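Local structure of folylpolyglutamate synthase protein FOLC (Mycobacterium tuberculosis, 2VOR) at residues Leu89-Gly94 / Pro167-Val172; Phe372-Gly377 / Ser445-Ala450. The protein probably uses ATP and magnesium to add L-glutamate to dihydropteroate and, in successive rounds, to the glutamate tail of tetrahydrofolate. All coordinates share one frame; numbering follows the deposited sequence.

Two ways of holding an alpha/beta fold together are found here at opposite sides of the chain's centre, with nearest atoms about 30 Å apart. Contact 1 joins neighbouring parallel strands of the P-loop ATPase sheet; its chemistry is backbone hydrogen bonding, buried at the strand end and exposed at the loop end, where charged side chains and water take part. Contact 2, in the glutamate ligase domain, sets a strand against a helix; it is buried, wholly apolar in its side chains and without hydrogen bonds between its segments. The two share no secondary-structure element: contact 1 builds a sheet, whereas contact 2 lays a helix on one.

Contact 1: Leu89-Gly94 / Pro167-Val172; sequences LHRRTG and PVDVAV
Gly-94 and Val-170 join in the strand part of this pairing: Gly-94 N donates to Val-170 O (2.9 Å) in the carbonyl plane, and Gly-94 O accepts from Val-172 N (2.8 Å). Thr-93, Gly-94, Val-170 and Val-172 make this end tight and buried; CG1 of Val-168 packs on Gly-94 N at 3.6 Å. Thr-93 and Val-170 share one face of the sheet, and Val-172 touches Val-82 of helix 75-88. Before the strands begin, the carbonyl of Arg-92 is gripped twice, by Asp-169 N (2.8 Å) from above its plane and by Val-170 N through a longer, more bent bond. The Asp-169 carboxylate bonds back: chi1 of -72° sets CG beside its own backbone N, and OD2 accepts from Arg-92 N (2.9 Å, 164°) on its anti side, but well out of the carboxylate plane. Here the contact loosens toward solvent; a water links OD2 to His-90 O. Arg-91 NH1 bonds in its guanidinium plane to Leu-89 O; Arg-92 NH2 lies near Pro-167 O without good bonding geometry, while NH1 makes a salt bridge to Asp-111. Such strand pairing is typical of the central sheet of the Mur ligase superfamily's P-loop ATPase domain; in this enzyme Lys-75 and Thr-76 bind ADP.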
loop_
_atom_site.group_PDB
_atom_site.type_symbol
_atom_site.label_atom_id
_atom_site.label_comp_id
_atom_site.label_asym_id
_atom_site.label_seq_id
_atom_site.Cartn_x
_atom_site.Cartn_y
_atom_site.Cartn_z
ATOM N N LEU A 89 -9.726 -7.048 -18.151
ATOM C CA LEU A 89 -10.899 -6.692 -18.937
ATOM C C LEU A 89 -10.474 -5.811 -20.120
ATOM O O LEU A 89 -11.282 -5.344 -20.844
ATOM C CB LEU A 89 -11.966 -6.036 -18.086
ATOM C CG LEU A 89 -12.324 -6.871 -16.888
ATOM C CD1 LEU A 89 -13.007 -6.052 -15.791
ATOM C CD2 LEU A 89 -13.195 -8.116 -17.395
ATOM N N HIS A 90 -9.186 -5.592 -20.314
ATOM C CA HIS A 90 -8.712 -4.902 -21.507
ATOM C C HIS A 90 -8.849 -3.366 -21.687
ATOM O O HIS A 90 -8.608 -2.825 -22.802
ATOM C CB HIS A 90 -9.297 -5.615 -22.712
ATOM C CG HIS A 90 -9.005 -7.064 -22.680
ATOM N ND1 HIS A 90 -7.704 -7.539 -22.736
ATOM C CD2 HIS A 90 -9.823 -8.136 -22.498
ATOM C CE1 HIS A 90 -7.743 -8.853 -22.615
ATOM N NE2 HIS A 90 -9.011 -9.238 -22.503
ATOM N N ARG A 91 -9.157 -2.671 -20.596
ATOM C CA ARG A 91 -9.071 -1.213 -20.528
ATOM C C ARG A 91 -7.674 -0.726 -20.081
ATOM O O ARG A 91 -7.007 -1.370 -19.271
ATOM C CB ARG A 91 -10.122 -0.727 -19.562
ATOM C CG ARG A 91 -11.445 -0.517 -20.187
ATOM C CD ARG A 91 -12.111 -1.841 -20.513
ATOM N NE ARG A 91 -13.557 -1.667 -20.738
ATOM C CZ ARG A 91 -14.374 -2.674 -20.988
ATOM N NH1 ARG A 91 -13.876 -3.908 -21.052
ATOM N NH2 ARG A 91 -15.668 -2.473 -21.135
ATOM N N ARG A 92 -7.208 0.389 -20.624
ATOM C CA ARG A 92 -5.887 0.906 -20.276
ATOM C C ARG A 92 -5.986 1.580 -18.904
ATOM O O ARG A 92 -6.888 2.361 -18.659
ATOM C CB ARG A 92 -5.414 1.959 -21.226
ATOM C CG ARG A 92 -5.323 1.686 -22.668
ATOM C CD ARG A 92 -4.415 2.878 -23.333
ATOM N NE ARG A 92 -3.005 2.830 -22.892
ATOM C CZ ARG A 92 -2.074 3.726 -23.201
ATOM N NH1 ARG A 92 -0.810 3.579 -22.771
ATOM N NH2 ARG A 92 -2.392 4.759 -23.957
ATOM N N THR A 93 -5.083 1.221 -17.993
ATOM C CA THR A 93 -5.120 1.759 -16.628
ATOM C C THR A 93 -3.970 2.728 -16.418
ATOM O O THR A 93 -2.879 2.553 -16.940
ATOM C CB THR A 93 -5.008 0.662 -15.584
ATOM O OG1 THR A 93 -3.777 -0.055 -15.810
ATOM C CG2 THR A 93 -6.139 -0.278 -15.716
ATOM N N GLY A 94 -4.229 3.720 -15.592
ATOM C CA GLY A 94 -3.166 4.454 -14.892
ATOM C C GLY A 94 -3.362 4.120 -13.407
ATOM O O GLY A 94 -4.449 3.938 -12.962
ATOM N N PRO A 167 -3.135 8.289 -23.186
ATOM C CA PRO A 167 -4.079 8.649 -22.130
ATOM C C PRO A 167 -4.591 7.326 -21.583
ATOM O O PRO A 167 -4.312 6.306 -22.164
ATOM C CB PRO A 167 -5.192 9.347 -22.923
ATOM C CG PRO A 167 -5.092 8.758 -24.355
ATOM C CD PRO A 167 -3.839 7.997 -24.459
ATOM N N VAL A 168 -5.355 7.289 -20.506
ATOM C CA VAL A 168 -5.731 5.996 -19.928
ATOM C C VAL A 168 -7.254 5.892 -20.060
ATOM O O VAL A 168 -7.909 6.886 -20.440
ATOM C CB VAL A 168 -5.317 5.873 -18.413
ATOM C CG1 VAL A 168 -3.825 6.078 -18.240
ATOM C CG2 VAL A 168 -6.069 6.921 -17.603
ATOM N N ASP A 169 -7.828 4.703 -19.762
ATOM C CA ASP A 169 -9.290 4.568 -19.789
ATOM C C ASP A 169 -9.797 4.744 -18.390
ATOM O O ASP A 169 -10.950 5.165 -18.208
ATOM C CB ASP A 169 -9.771 3.173 -20.286
ATOM C CG ASP A 169 -9.551 2.969 -21.783
ATOM O OD1 ASP A 169 -9.769 3.899 -22.610
ATOM O OD2 ASP A 169 -9.206 1.834 -22.161
ATOM N N VAL A 170 -8.968 4.381 -17.404
ATOM C CA VAL A 170 -9.403 4.355 -16.042
ATOM C C VAL A 170 -8.172 4.598 -15.218
ATOM O O VAL A 170 -7.138 4.042 -15.522
ATOM C CB VAL A 170 -9.872 2.943 -15.579
ATOM C CG1 VAL A 170 -10.442 3.059 -14.203
ATOM C CG2 VAL A 170 -10.947 2.373 -16.471
ATOM N N ALA A 171 -8.289 5.357 -14.129
ATOM C CA ALA A 171 -7.208 5.551 -13.156
ATOM C C ALA A 171 -7.557 4.907 -11.811
ATOM O O ALA A 171 -8.695 4.970 -11.344
ATOM C CB ALA A 171 -6.936 7.045 -12.954
ATOM N N VAL A 172 -6.555 4.292 -11.198
ATOM C CA VAL A 172 -6.676 3.725 -9.870
ATOM C C VAL A 172 -5.758 4.563 -8.926
ATOM O O VAL A 172 -4.513 4.655 -9.127
ATOM C CB VAL A 172 -6.136 2.304 -9.902
ATOM C CG1 VAL A 172 -6.377 1.647 -8.598
ATOM C CG2 VAL A 172 -6.796 1.505 -11.081
HETATM O O HOH W 1 -9.019 0.135 -24.201
#

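Contact 2: Phe372-Gly377 / Ser445-Ala450; sequences FRFLVG and SLVDDA
Phe-374 reaches from strand 374-379 to helix 436-451 and meets Ala-450 with the face of its ring. Its side chain can be followed outward. From CB, a chi1 of -174° carries CG anti to the backbone N, and the ring is turned so that one face receives the alanine methyl. CG lies 3.6 Å from Ala-450 CB, and CD1 and CD2 are scarcely farther from it. The methyl sits almost over the ring centre, 9° off the normal, in a CH-pi contact. At the ring edge, CD2 also meets Val-447 CG1 at 4.1 Å, near the ring plane. Farther out, CE2 comes within 3.9 Å of Leu-446 O, a carbonyl already engaged by Ala-450 N inside the helix, while CE1 and CZ complete the face in contact with the same methyl. Two residues along the strand, Val-376 divides its branches: CG2 touches Leu-446 CB (3.9 Å) and Val-447 CG1, and CG1 lies near Leu-446 CD1. Val-447 reaches Ile-466 on one neighbouring strand, whereas Leu-446 touches Ser-400 on the other. The segment axes approach to 8.8 Å and run nearly antiparallel, at 166°. Such apolar packing of a helix lengthwise over parallel strands is characteristic of the Rossmann-like alpha/beta fold of the Mur ligase C-terminal domain.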
loop_
_atom_site.group_PDB
_atom_site.type_symbol
_atom_site.label_atom_id
_atom_site.label_comp_id
_atom_site.label_asym_id
_atom_site.label_seq_id
_atom_site.Cartn_x
_atom_site.Cartn_y
_atom_site.Cartn_z
ATOM N N PHE A 372 7.613 -23.151 9.423
ATOM C CA PHE A 372 8.948 -22.776 9.840
ATOM C C PHE A 372 9.251 -23.338 11.208
ATOM O O PHE A 372 8.432 -23.198 12.145
ATOM C CB PHE A 372 9.134 -21.265 9.836
ATOM C CG PHE A 372 9.229 -20.697 8.465
ATOM C CD1 PHE A 372 8.158 -20.025 7.902
ATOM C CD2 PHE A 372 10.384 -20.831 7.746
ATOM C CE1 PHE A 372 8.247 -19.503 6.629
ATOM C CE2 PHE A 372 10.487 -20.296 6.461
ATOM C CZ PHE A 372 9.412 -19.636 5.905
ATOM N N ARG A 373 10.409 -23.991 11.318
ATOM C CA ARG A 373 10.871 -24.483 12.623
ATOM C C ARG A 373 11.705 -23.385 13.338
ATOM O O ARG A 373 11.857 -23.422 14.566
ATOM C CB ARG A 373 11.661 -25.807 12.472
ATOM N N PHE A 374 12.212 -22.411 12.558
ATOM C CA PHE A 374 13.038 -21.309 13.082
ATOM C C PHE A 374 13.010 -20.026 12.257
ATOM O O PHE A 374 13.365 -20.027 11.099
ATOM C CB PHE A 374 14.495 -21.737 13.214
ATOM C CG PHE A 374 15.371 -20.707 13.882
ATOM C CD1 PHE A 374 15.534 -20.710 15.266
ATOM C CD2 PHE A 374 16.028 -19.728 13.119
ATOM C CE1 PHE A 374 16.349 -19.768 15.899
ATOM C CE2 PHE A 374 16.820 -18.763 13.744
ATOM C CZ PHE A 374 16.995 -18.817 15.159
ATOM N N LEU A 375 12.661 -18.918 12.892
ATOM C CA LEU A 375 12.565 -17.649 12.171
ATOM C C LEU A 375 13.251 -16.455 12.847
ATOM O O LEU A 375 12.927 -16.109 13.987
ATOM C CB LEU A 375 11.093 -17.267 11.909
ATOM C CG LEU A 375 10.221 -17.769 10.767
ATOM C CD1 LEU A 375 8.944 -17.066 10.978
ATOM C CD2 LEU A 375 10.826 -17.407 9.441
ATOM N N VAL A 376 14.104 -15.771 12.091
ATOM C CA VAL A 376 14.724 -14.563 12.567
ATOM C C VAL A 376 14.078 -13.335 11.867
ATOM O O VAL A 376 13.867 -13.358 10.686
ATOM C CB VAL A 376 16.250 -14.590 12.247
ATOM C CG1 VAL A 376 16.939 -13.276 12.722
ATOM C CG2 VAL A 376 16.905 -15.817 12.870
ATOM N N GLY A 377 13.750 -12.289 12.619
ATOM C CA GLY A 377 13.235 -11.068 12.053
ATOM C C GLY A 377 14.368 -10.039 11.935
ATOM O O GLY A 377 15.180 -9.918 12.824
ATOM N N SER A 445 23.568 -15.905 9.842
ATOM C CA SER A 445 24.388 -16.823 10.578
ATOM C C SER A 445 23.620 -17.395 11.784
ATOM O O SER A 445 23.915 -18.471 12.228
ATOM C CB SER A 445 25.771 -16.220 10.952
ATOM O OG SER A 445 25.655 -14.986 11.622
ATOM N N LEU A 446 22.608 -16.674 12.267
ATOM C CA LEU A 446 21.639 -17.222 13.184
ATOM C C LEU A 446 20.845 -18.399 12.553
ATOM O O LEU A 446 20.637 -19.429 13.206
ATOM C CB LEU A 446 20.703 -16.118 13.624
ATOM C CG LEU A 446 21.260 -15.169 14.641
ATOM C CD1 LEU A 446 20.162 -14.206 15.007
ATOM C CD2 LEU A 446 21.772 -15.948 15.928
ATOM N N VAL A 447 20.410 -18.259 11.289
ATOM C CA VAL A 447 19.748 -19.378 10.578
ATOM C C VAL A 447 20.725 -20.495 10.254
ATOM O O VAL A 447 20.307 -21.638 10.222
ATOM C CB VAL A 447 18.931 -18.964 9.293
ATOM C CG1 VAL A 447 17.634 -18.325 9.633
ATOM C CG2 VAL A 447 19.723 -18.003 8.478
ATOM N N ASP A 448 22.007 -20.165 10.013
ATOM C CA ASP A 448 23.107 -21.178 9.886
ATOM C C ASP A 448 23.299 -22.007 11.137
ATOM O O ASP A 448 23.250 -23.227 11.089
ATOM C CB ASP A 448 24.459 -20.537 9.567
ATOM C CG ASP A 448 24.605 -20.206 8.085
ATOM O OD1 ASP A 448 23.622 -20.445 7.319
ATOM O OD2 ASP A 448 25.688 -19.712 7.680
ATOM N N ASP A 449 23.548 -21.320 12.251
ATOM C CA ASP A 449 23.623 -21.932 13.551
ATOM C C ASP A 449 22.387 -22.795 13.868
ATOM O O ASP A 449 22.537 -23.886 14.414
ATOM C CB ASP A 449 23.802 -20.863 14.636
ATOM C CG ASP A 449 25.136 -20.099 14.530
ATOM O OD1 ASP A 449 26.088 -20.544 13.813
ATOM O OD2 ASP A 449 25.225 -19.035 15.196
ATOM N N ALA A 450 21.176 -22.319 13.566
ATOM C CA ALA A 450 19.944 -23.100 13.860
ATOM C C ALA A 450 19.786 -24.301 12.947
ATOM O O ALA A 450 19.282 -25.316 13.369
ATOM C CB ALA A 450 18.681 -22.220 13.769
#